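Local coordinates for ketol-acid reductoisomerase (NAD(+)) (uncultured archaeon GZfos26G2, PDB 4XDY), which catalyses the magnesium-dependent alkyl migration and NADH-driven reduction of acetohydroxy acids such as (S)-2-acetolactate in branched-chain amino-acid biosynthesis, at residues L4-V9 with W178-I183; S12-K17 with R166-A171; N33-S38 with K174-T179. All blocks are in the same frame, centred on the assembly; numbering follows the deposited sequence.

All three contacts join an early part of the Rossmann domain to the region around helix 165-175, so each closes a loop of well over a hundred residues. Contact 2 uses the body of that helix, contact 3 its C-terminal end, and contact 1 the turn that leads on to strand 183-185. Their centres lie 12 to 14 Å apart. Contact 2 is nested within the chain loop closed by contact 1, contacts 2 and 3 interleave, and contacts 1 and 3 share Trp178 and Thr179. Leu4, Val9 and Ile183 pack on Leu170, Lys174 probably bonds to the carbonyls of Asp6 and Val9, and Leu14 packs on Ala175. N-terminal arm and first Rossmann helix are thus both held to helix 165-175.

Contact 1 (L4-V9 with W178-I183); sequences LHDEDV and WTKAGI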
loop_
_atom_site.group_PDB
_atom_site.type_symbol
_atom_site.label_atom_id
_atom_site.label_comp_id
_atom_site.label_asym_id
_atom_site.label_seq_id
_atom_site.Cartn_x
_atom_site.Cartn_y
_atom_site.Cartn_z
ATOM N N LEU A 4 -21.477 -6.035 -10.752
ATOM C CA LEU A 4 -22.236 -7.182 -10.245
ATOM C C LEU A 4 -21.736 -7.633 -8.887
ATOM O O LEU A 4 -20.489 -7.729 -8.639
ATOM C CB LEU A 4 -22.200 -8.278 -11.271
ATOM C CG LEU A 4 -22.599 -7.939 -12.688
ATOM C CD1 LEU A 4 -22.458 -9.135 -13.624
ATOM C CD2 LEU A 4 -24.042 -7.442 -12.747
ATOM N N HIS A 5 -22.679 -7.768 -7.952
ATOM C CA HIS A 5 -22.404 -8.283 -6.630
ATOM C C HIS A 5 -23.161 -9.622 -6.399
ATOM O O HIS A 5 -23.665 -10.236 -7.346
ATOM C CB HIS A 5 -22.724 -7.209 -5.559
ATOM C CG HIS A 5 -21.952 -5.929 -5.688
ATOM N ND1 HIS A 5 -22.402 -4.854 -6.408
ATOM C CD2 HIS A 5 -20.733 -5.575 -5.208
ATOM C CE1 HIS A 5 -21.507 -3.881 -6.345
ATOM N NE2 HIS A 5 -20.483 -4.303 -5.625
ATOM N N ASP A 6 -23.125 -10.092 -5.156
ATOM C CA ASP A 6 -23.618 -11.423 -4.797
ATOM C C ASP A 6 -25.061 -11.599 -5.243
ATOM O O ASP A 6 -25.437 -12.587 -5.881
ATOM C CB ASP A 6 -23.594 -11.578 -3.282
ATOM C CG ASP A 6 -22.266 -12.133 -2.749
ATOM O OD1 ASP A 6 -21.344 -12.549 -3.518
ATOM O OD2 ASP A 6 -22.166 -12.158 -1.505
ATOM N N GLU A 7 -25.869 -10.581 -4.988
ATOM C CA GLU A 7 -27.318 -10.658 -5.313
ATOM C C GLU A 7 -27.564 -10.629 -6.811
ATOM O O GLU A 7 -28.661 -10.969 -7.263
ATOM C CB GLU A 7 -28.116 -9.572 -4.537
ATOM C CG GLU A 7 -27.900 -8.157 -5.035
ATOM C CD GLU A 7 -26.642 -7.462 -4.458
ATOM O OE1 GLU A 7 -25.732 -8.107 -3.770
ATOM O OE2 GLU A 7 -26.568 -6.235 -4.723
ATOM N N ASP A 8 -26.557 -10.302 -7.636
ATOM C CA ASP A 8 -26.772 -10.247 -9.067
ATOM C C ASP A 8 -26.438 -11.529 -9.797
ATOM O O ASP A 8 -26.613 -11.574 -10.982
ATOM C CB ASP A 8 -25.966 -9.111 -9.703
ATOM C CG ASP A 8 -26.211 -7.806 -9.027
ATOM O OD1 ASP A 8 -27.400 -7.420 -8.978
ATOM O OD2 ASP A 8 -25.269 -7.194 -8.483
ATOM N N VAL A 9 -25.868 -12.520 -9.119
ATOM C CA VAL A 9 -25.293 -13.699 -9.789
ATOM C C VAL A 9 -25.792 -14.974 -9.127
ATOM O O VAL A 9 -25.803 -15.071 -7.939
ATOM C CB VAL A 9 -23.706 -13.743 -9.658
ATOM C CG1 VAL A 9 -23.132 -15.075 -10.209
ATOM C CG2 VAL A 9 -23.098 -12.484 -10.304
ATOM N N TRP A 178 -15.636 -13.112 -5.228
ATOM C CA TRP A 178 -15.131 -11.866 -5.833
ATOM C C TRP A 178 -16.288 -10.879 -5.991
ATOM O O TRP A 178 -16.107 -9.700 -5.989
ATOM C CB TRP A 178 -14.527 -12.111 -7.205
ATOM C CG TRP A 178 -13.305 -13.028 -7.271
ATOM C CD1 TRP A 178 -12.670 -13.649 -6.236
ATOM C CD2 TRP A 178 -12.680 -13.495 -8.457
ATOM N NE1 TRP A 178 -11.686 -14.494 -6.697
ATOM C CE2 TRP A 178 -11.648 -14.406 -8.055
ATOM C CE3 TRP A 178 -12.878 -13.264 -9.804
ATOM C CZ2 TRP A 178 -10.853 -15.081 -8.984
ATOM C CZ3 TRP A 178 -12.083 -13.923 -10.706
ATOM C CH2 TRP A 178 -11.086 -14.811 -10.278
ATOM N N THR A 179 -17.505 -11.418 -6.131
ATOM C CA THR A 179 -18.711 -10.587 -6.187
ATOM C C THR A 179 -18.944 -9.775 -4.944
ATOM O O THR A 179 -19.646 -8.753 -5.009
ATOM C CB THR A 179 -19.965 -11.516 -6.450
ATOM O OG1 THR A 179 -19.877 -12.681 -5.628
ATOM C CG2 THR A 179 -20.003 -11.929 -7.832
ATOM N N LYS A 180 -18.335 -10.148 -3.806
ATOM C CA LYS A 180 -18.446 -9.316 -2.640
ATOM C C LYS A 180 -17.771 -7.943 -2.813
ATOM O O LYS A 180 -18.191 -6.912 -2.247
ATOM C CB LYS A 180 -17.991 -10.040 -1.395
ATOM C CG LYS A 180 -18.823 -11.289 -1.116
ATOM C CD LYS A 180 -18.415 -11.889 0.191
ATOM C CE LYS A 180 -18.969 -13.276 0.364
ATOM N NZ LYS A 180 -20.441 -13.202 0.489
ATOM N N ALA A 181 -16.696 -7.914 -3.596
ATOM C CA ALA A 181 -16.068 -6.645 -3.942
ATOM C C ALA A 181 -16.702 -6.083 -5.213
ATOM O O ALA A 181 -16.932 -4.870 -5.317
ATOM C CB ALA A 181 -14.540 -6.876 -4.168
ATOM N N GLY A 182 -16.940 -6.963 -6.183
ATOM C CA GLY A 182 -17.596 -6.579 -7.416
ATOM C C GLY A 182 -16.927 -7.086 -8.648
ATOM O O GLY A 182 -15.688 -7.225 -8.708
ATOM N N ILE A 183 -17.752 -7.374 -9.634
ATOM C CA ILE A 183 -17.341 -7.919 -10.943
ATOM C C ILE A 183 -17.766 -6.936 -12.035
ATOM O O ILE A 183 -18.904 -6.330 -12.051
ATOM C CB ILE A 183 -18.021 -9.312 -11.183
ATOM C CG1 ILE A 183 -17.501 -10.294 -10.163
ATOM C CG2 ILE A 183 -17.989 -9.811 -12.596
ATOM C CD1 ILE A 183 -16.068 -10.635 -10.327
HETATM O O HOH W 1 -18.316 -2.589 -5.259
HETATM O O HOH W 2 -22.127 -8.904 -2.562
#
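Asp6 meets Thr179 and Lys180 through the two oxygens of one carboxylate, a compact example of a forked side chain bridging distant loops. Its chi1 of -89° sets CG beside the backbone N, and the carboxylate extends across to residues 178-183. Thr179 OG1 donates to Asp6 OD1 at 2.6 Å, approaching nearly along the C-O axis, and the two side chains cross at about a right angle. Lys180 NZ forms a salt bridge with Asp6 OD2 at 2.8 Å, using the syn lone pair. The lysine chain is extended until a final bend at chi4 (-67°) turns its ammonium back to the acid, while Lys180 CG rests against OD2. Thr179 also presents its methyl, CG2, to Val9 CG2 at 4.0 Å.

Next to this polar fork the N-terminal arm of the Rossmann domain adds a single antiparallel bridge at the start of strand 183-185. Leu4 N donates to Ile183 O at 2.9 Å, and Ile183 N returns a bond to Leu4 O. Gly182 CA approaches Leu4 O at 3.3 Å in a CA-H...O contact, and the backbone angles of Gly182 (phi 133°) by themselves favour a glycine. His5 brings its CA to Thr179 O at 3.2 Å. A water in the plane of the imidazole, at its edge, lies 2.8 Å from His5 NE2 and donates to Ala181 O, tying the ring to the turn. The second subunit borders this region: its Leu328 packs on His5, its Phe329 on Ala181 and its Ala330 on Lys180.

Contact 2 (S12-K17 with R166-A171); sequences SILRDK and REVALA
Ile13 and Leu14, on the short 3-10 turn just before the first strand of the Rossmann domain, 18-22, pack against helix 165-175 and illustrate how an N-terminal arm can be pinned to a helix that comes late in the same domain. Ile13 does most of the touching. Its chi1 of -162° places CG1 anti to the backbone N and leaves CG2 wedged between N and the carbonyl carbon, and the two branches part over the helix. CD1 at the end of the long branch meets Val168 CG2 at 3.8 Å, the side chains crossing at about a right angle. The short branch, CG2, settles on Ala171 CB at 3.7 Å, almost a turn further along. Leu14 fills in beside it: CG lies 3.8 Å from Ala171 CB, and CD1 leans on the backbone carbonyl group of Ala171, while CD2 comes within 4.3 Å of Val168 CG1. The same leucine also touches Met172 and Ala175 of this helix.

Glu167 runs extended past Ile13, its carboxylate oxygen OE1 3.6 Å from Ile13 CD1. A water bridges the other oxygen to the arm: it donates to Glu167 OE2 and accepts from Ile13 N, both at 2.8 Å. Ala169 and Leu170 of the helix meanwhile pack on Val155 of strand 153-157, which places the helix between the sheet and the arm. The chemistry therefore implies a joint set by the fit of branched aliphatic groups around a small alanine, with its polar link, from backbone N-H to carboxylate, passing through a water.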
loop_
_atom_site.group_PDB
_atom_site.type_symbol
_atom_site.label_atom_id
_atom_site.label_comp_id
_atom_site.label_asym_id
_atom_site.label_seq_id
_atom_site.Cartn_x
_atom_site.Cartn_y
_atom_site.Cartn_z
ATOM N N SER A 12 -25.486 -21.624 -9.040
ATOM C CA SER A 12 -25.940 -23.001 -8.984
ATOM C C SER A 12 -25.550 -23.848 -10.175
ATOM O O SER A 12 -25.410 -25.047 -10.021
ATOM C CB SER A 12 -27.476 -23.030 -8.765
ATOM O OG SER A 12 -28.149 -22.360 -9.774
ATOM N N ILE A 13 -25.291 -23.267 -11.357
ATOM C CA ILE A 13 -24.771 -24.046 -12.450
ATOM C C ILE A 13 -23.521 -24.952 -12.117
ATOM O O ILE A 13 -23.302 -26.001 -12.745
ATOM C CB ILE A 13 -24.500 -23.224 -13.718
ATOM C CG1 ILE A 13 -24.395 -24.165 -14.915
ATOM C CG2 ILE A 13 -23.216 -22.354 -13.593
ATOM C CD1 ILE A 13 -24.410 -23.463 -16.235
ATOM N N LEU A 14 -22.688 -24.474 -11.198
ATOM C CA LEU A 14 -21.434 -25.191 -10.825
ATOM C C LEU A 14 -21.681 -26.435 -9.984
ATOM O O LEU A 14 -20.772 -27.273 -9.854
ATOM C CB LEU A 14 -20.490 -24.269 -10.071
ATOM C CG LEU A 14 -19.973 -23.074 -10.858
ATOM C CD1 LEU A 14 -18.928 -22.341 -10.019
ATOM C CD2 LEU A 14 -19.390 -23.492 -12.188
ATOM N N ARG A 15 -22.889 -26.544 -9.431
ATOM C CA ARG A 15 -23.364 -27.773 -8.745
ATOM C C ARG A 15 -22.984 -29.081 -9.437
ATOM O O ARG A 15 -22.574 -30.005 -8.822
ATOM C CB ARG A 15 -24.900 -27.727 -8.574
ATOM N N ASP A 16 -23.116 -29.226 -10.714
ATOM C CA ASP A 16 -22.703 -30.542 -11.253
ATOM C C ASP A 16 -21.590 -30.309 -12.287
ATOM O O ASP A 16 -21.579 -30.875 -13.389
ATOM C CB ASP A 16 -23.899 -31.239 -11.861
ATOM C CG ASP A 16 -24.814 -30.257 -12.530
ATOM O OD1 ASP A 16 -24.278 -29.242 -13.054
ATOM O OD2 ASP A 16 -26.044 -30.448 -12.470
ATOM N N LYS A 17 -20.653 -29.436 -11.941
ATOM C CA LYS A 17 -19.538 -29.264 -12.833
ATOM C C LYS A 17 -18.268 -29.487 -12.012
ATOM O O LYS A 17 -18.207 -29.149 -10.832
ATOM C CB LYS A 17 -19.585 -27.889 -13.484
ATOM C CG LYS A 17 -20.419 -27.929 -14.733
ATOM C CD LYS A 17 -20.613 -26.584 -15.334
ATOM C CE LYS A 17 -21.600 -26.664 -16.486
ATOM N NZ LYS A 17 -21.044 -27.209 -17.736
ATOM N N ARG A 166 -21.200 -17.499 -20.199
ATOM C CA ARG A 166 -21.278 -16.376 -19.271
ATOM C C ARG A 166 -21.730 -16.819 -17.897
ATOM O O ARG A 166 -21.267 -16.359 -16.861
ATOM C CB ARG A 166 -22.174 -15.244 -19.844
ATOM C CG ARG A 166 -22.498 -14.110 -18.858
ATOM C CD ARG A 166 -23.286 -12.952 -19.601
ATOM N NE ARG A 166 -23.573 -11.787 -18.756
ATOM C CZ ARG A 166 -24.564 -11.680 -17.893
ATOM N NH1 ARG A 166 -25.485 -12.628 -17.781
ATOM N NH2 ARG A 166 -24.647 -10.557 -17.164
ATOM N N GLU A 167 -22.766 -17.647 -17.871
ATOM C CA GLU A 167 -23.300 -18.109 -16.633
ATOM C C GLU A 167 -22.242 -18.846 -15.769
ATOM O O GLU A 167 -22.148 -18.646 -14.570
ATOM C CB GLU A 167 -24.494 -19.081 -16.897
ATOM C CG GLU A 167 -25.216 -19.351 -15.617
ATOM C CD GLU A 167 -26.451 -20.275 -15.812
ATOM O OE1 GLU A 167 -26.672 -20.740 -16.943
ATOM O OE2 GLU A 167 -27.048 -20.561 -14.760
ATOM N N VAL A 168 -21.467 -19.694 -16.421
ATOM C CA VAL A 168 -20.382 -20.458 -15.781
ATOM C C VAL A 168 -19.298 -19.508 -15.258
ATOM O O VAL A 168 -18.937 -19.599 -14.095
ATOM C CB VAL A 168 -19.770 -21.452 -16.747
ATOM C CG1 VAL A 168 -18.507 -22.078 -16.147
ATOM C CG2 VAL A 168 -20.826 -22.508 -17.071
ATOM N N ALA A 169 -18.880 -18.579 -16.097
ATOM C CA ALA A 169 -17.820 -17.582 -15.689
ATOM C C ALA A 169 -18.286 -16.782 -14.500
ATOM O O ALA A 169 -17.633 -16.720 -13.457
ATOM C CB ALA A 169 -17.394 -16.733 -16.887
ATOM N N LEU A 170 -19.519 -16.229 -14.551
ATOM C CA LEU A 170 -19.976 -15.426 -13.436
ATOM C C LEU A 170 -20.101 -16.271 -12.165
ATOM O O LEU A 170 -19.836 -15.809 -11.041
ATOM C CB LEU A 170 -21.303 -14.683 -13.752
ATOM C CG LEU A 170 -21.219 -13.605 -14.822
ATOM C CD1 LEU A 170 -22.621 -13.155 -15.197
ATOM C CD2 LEU A 170 -20.471 -12.349 -14.362
ATOM N N ALA A 171 -20.570 -17.505 -12.364
ATOM C CA ALA A 171 -20.839 -18.398 -11.249
ATOM C C ALA A 171 -19.524 -18.651 -10.516
ATOM O O ALA A 171 -19.473 -18.652 -9.293
ATOM C CB ALA A 171 -21.423 -19.684 -11.733
HETATM O O HOH W 3 -25.937 -20.627 -12.167
#

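Contact 3 (N33-S38 with K174-T179); sequences NCLKDS and KAMHWT
With chi1 at -74°, Ser38 swings OG to the side of its own backbone N and onto Ala175 O, while a chi1 of -65° brings Met176 CG up to Leu35. The serine bond is short, 2.6 Å from Ser38 OG to Ala175 O, and lies in the plane of that carbonyl. Ser38 CB follows its hydroxyl in, 3.2 Å from the same Ala175 O. Met176 and Leu35 approach at a slant, the methionine CG resting 3.8 Å from Leu35 CD2; the same CD2 also reaches Ala175 CB at 4.1 Å. Cys34 CB adds to this small apolar patch, 4.2 Å from Met176 CG. The methionine then bends at chi3 (-69°), which carries CE over one face of the Trp178 ring, 3.4 Å above its plane and offset toward the rim.

Here two helices of the Rossmann domain meet by their C-terminal ends. Helix 26-37 is the one that follows the first strand of the fold; Tyr24 to Gln27, in the glycine-rich turn and the first residues of the helix, bind NAD(+), and the side chains of Met176 and Gln27 are about 7 Å apart. Helix 165-175 ends in a Schellman motif, with His177 at positive phi. That reversal leaves the His177 ring near Ser38, where a water in the ring plane lies 2.8 Å from NE2 and makes a weak bond to Ser38 OG. Tyr145 of helix 138-146 stacks on the histidine and its OH hydrogen-bonds to Ser38 OG.

Ser38 OG gives its proton to a carbonyl at a helix end, so its bond with Tyr145 OH should be one it accepts; the hydroxyl thus probably works in both senses, which would probably hold its rotation, at the polar rim of an otherwise apolar helix junction.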
loop_
_atom_site.group_PDB
_atom_site.type_symbol
_atom_site.label_atom_id
_atom_site.label_comp_id
_atom_site.label_asym_id
_atom_site.label_seq_id
_atom_site.Cartn_x
_atom_site.Cartn_y
_atom_site.Cartn_z
ATOM N N ASN A 33 -8.632 -23.469 -3.709
ATOM C CA ASN A 33 -9.075 -23.562 -2.363
ATOM C C ASN A 33 -10.310 -22.766 -2.084
ATOM O O ASN A 33 -11.133 -23.185 -1.282
ATOM C CB ASN A 33 -7.968 -23.184 -1.409
ATOM C CG ASN A 33 -6.961 -24.325 -1.234
ATOM O OD1 ASN A 33 -7.262 -25.297 -0.536
ATOM N ND2 ASN A 33 -5.819 -24.279 -1.951
ATOM N N CYS A 34 -10.500 -21.619 -2.757
ATOM C CA CYS A 34 -11.743 -20.879 -2.561
ATOM C C CYS A 34 -12.924 -21.667 -3.170
ATOM O O CYS A 34 -14.011 -21.704 -2.574
ATOM C CB CYS A 34 -11.647 -19.444 -3.146
ATOM S SG CYS A 34 -10.413 -18.434 -2.272
ATOM N N LEU A 35 -12.700 -22.240 -4.343
ATOM C CA LEU A 35 -13.701 -23.026 -5.016
ATOM C C LEU A 35 -14.065 -24.276 -4.156
ATOM O O LEU A 35 -15.246 -24.553 -3.916
ATOM C CB LEU A 35 -13.253 -23.473 -6.369
ATOM C CG LEU A 35 -13.262 -22.385 -7.479
ATOM C CD1 LEU A 35 -12.445 -22.886 -8.693
ATOM C CD2 LEU A 35 -14.651 -22.008 -7.933
ATOM N N LYS A 36 -13.037 -24.960 -3.696
ATOM C CA LYS A 36 -13.278 -26.158 -2.844
ATOM C C LYS A 36 -14.030 -25.804 -1.532
ATOM O O LYS A 36 -15.012 -26.446 -1.174
ATOM C CB LYS A 36 -11.990 -26.914 -2.612
ATOM C CG LYS A 36 -12.265 -28.150 -1.708
ATOM C CD LYS A 36 -11.124 -29.149 -1.618
ATOM C CE LYS A 36 -9.946 -28.713 -0.747
ATOM N NZ LYS A 36 -10.135 -28.581 0.737
ATOM N N ASP A 37 -13.660 -24.706 -0.897
ATOM C CA ASP A 37 -14.293 -24.210 0.300
ATOM C C ASP A 37 -15.749 -23.819 0.087
ATOM O O ASP A 37 -16.503 -23.903 1.024
ATOM C CB ASP A 37 -13.562 -22.982 0.912
ATOM C CG ASP A 37 -12.252 -23.321 1.624
ATOM O OD1 ASP A 37 -11.860 -24.497 1.663
ATOM O OD2 ASP A 37 -11.578 -22.358 2.097
ATOM N N SER A 38 -16.139 -23.410 -1.134
ATOM C CA SER A 38 -17.486 -23.067 -1.510
ATOM C C SER A 38 -18.259 -24.285 -2.000
ATOM O O SER A 38 -19.374 -24.132 -2.412
ATOM C CB SER A 38 -17.437 -21.986 -2.615
ATOM O OG SER A 38 -17.057 -20.782 -1.976
ATOM N N LYS A 174 -18.673 -15.795 -8.262
ATOM C CA LYS A 174 -19.487 -15.753 -7.048
ATOM C C LYS A 174 -19.031 -16.810 -6.027
ATOM O O LYS A 174 -18.942 -16.525 -4.833
ATOM C CB LYS A 174 -20.977 -15.973 -7.400
ATOM C CG LYS A 174 -21.804 -15.874 -6.093
ATOM C CD LYS A 174 -23.299 -15.940 -6.241
ATOM C CE LYS A 174 -23.904 -15.718 -4.833
ATOM N NZ LYS A 174 -25.299 -15.384 -5.125
ATOM N N ALA A 175 -18.799 -18.021 -6.508
ATOM C CA ALA A 175 -18.278 -19.125 -5.666
ATOM C C ALA A 175 -16.897 -18.738 -5.010
ATOM O O ALA A 175 -16.572 -19.121 -3.874
ATOM C CB ALA A 175 -18.140 -20.368 -6.464
ATOM N N MET A 176 -16.101 -17.947 -5.750
ATOM C CA MET A 176 -14.816 -17.410 -5.180
ATOM C C MET A 176 -14.971 -16.146 -4.399
ATOM O O MET A 176 -13.995 -15.637 -3.820
ATOM C CB MET A 176 -13.743 -17.272 -6.288
ATOM C CG MET A 176 -13.344 -18.608 -6.844
ATOM S SD MET A 176 -12.027 -18.660 -8.060
ATOM C CE MET A 176 -12.830 -17.884 -9.462
ATOM N N HIS A 177 -16.218 -15.659 -4.277
ATOM C CA HIS A 177 -16.572 -14.494 -3.452
ATOM C C HIS A 177 -16.045 -13.138 -3.970
ATOM O O HIS A 177 -16.032 -12.118 -3.239
ATOM C CB HIS A 177 -16.174 -14.691 -1.994
ATOM C CG HIS A 177 -16.872 -15.844 -1.299
ATOM N ND1 HIS A 177 -16.752 -16.059 0.054
ATOM C CD2 HIS A 177 -17.681 -16.828 -1.763
ATOM C CE1 HIS A 177 -17.461 -17.134 0.397
ATOM N NE2 HIS A 177 -17.986 -17.650 -0.690
ATOM N N TRP A 178 -15.636 -13.112 -5.228
ATOM C CA TRP A 178 -15.131 -11.866 -5.833
ATOM C C TRP A 178 -16.288 -10.879 -5.991
ATOM O O TRP A 178 -16.107 -9.700 -5.989
ATOM C CB TRP A 178 -14.527 -12.111 -7.205
ATOM C CG TRP A 178 -13.305 -13.028 -7.271
ATOM C CD1 TRP A 178 -12.670 -13.649 -6.236
ATOM C CD2 TRP A 178 -12.680 -13.495 -8.457
ATOM N NE1 TRP A 178 -11.686 -14.494 -6.697
ATOM C CE2 TRP A 178 -11.648 -14.406 -8.055
ATOM C CE3 TRP A 178 -12.878 -13.264 -9.804
ATOM C CZ2 TRP A 178 -10.853 -15.081 -8.984
ATOM C CZ3 TRP A 178 -12.083 -13.923 -10.706
ATOM C CH2 TRP A 178 -11.086 -14.811 -10.278
ATOM N N THR A 179 -17.505 -11.418 -6.131
ATOM C CA THR A 179 -18.711 -10.587 -6.187
ATOM C C THR A 179 -18.944 -9.775 -4.944
ATOM O O THR A 179 -19.646 -8.753 -5.009
ATOM C CB THR A 179 -19.965 -11.516 -6.450
ATOM O OG1 THR A 179 -19.877 -12.681 -5.628
ATOM C CG2 THR A 179 -20.003 -11.929 -7.832
HETATM O O HOH W 4 -20.031 -19.405 -1.265
#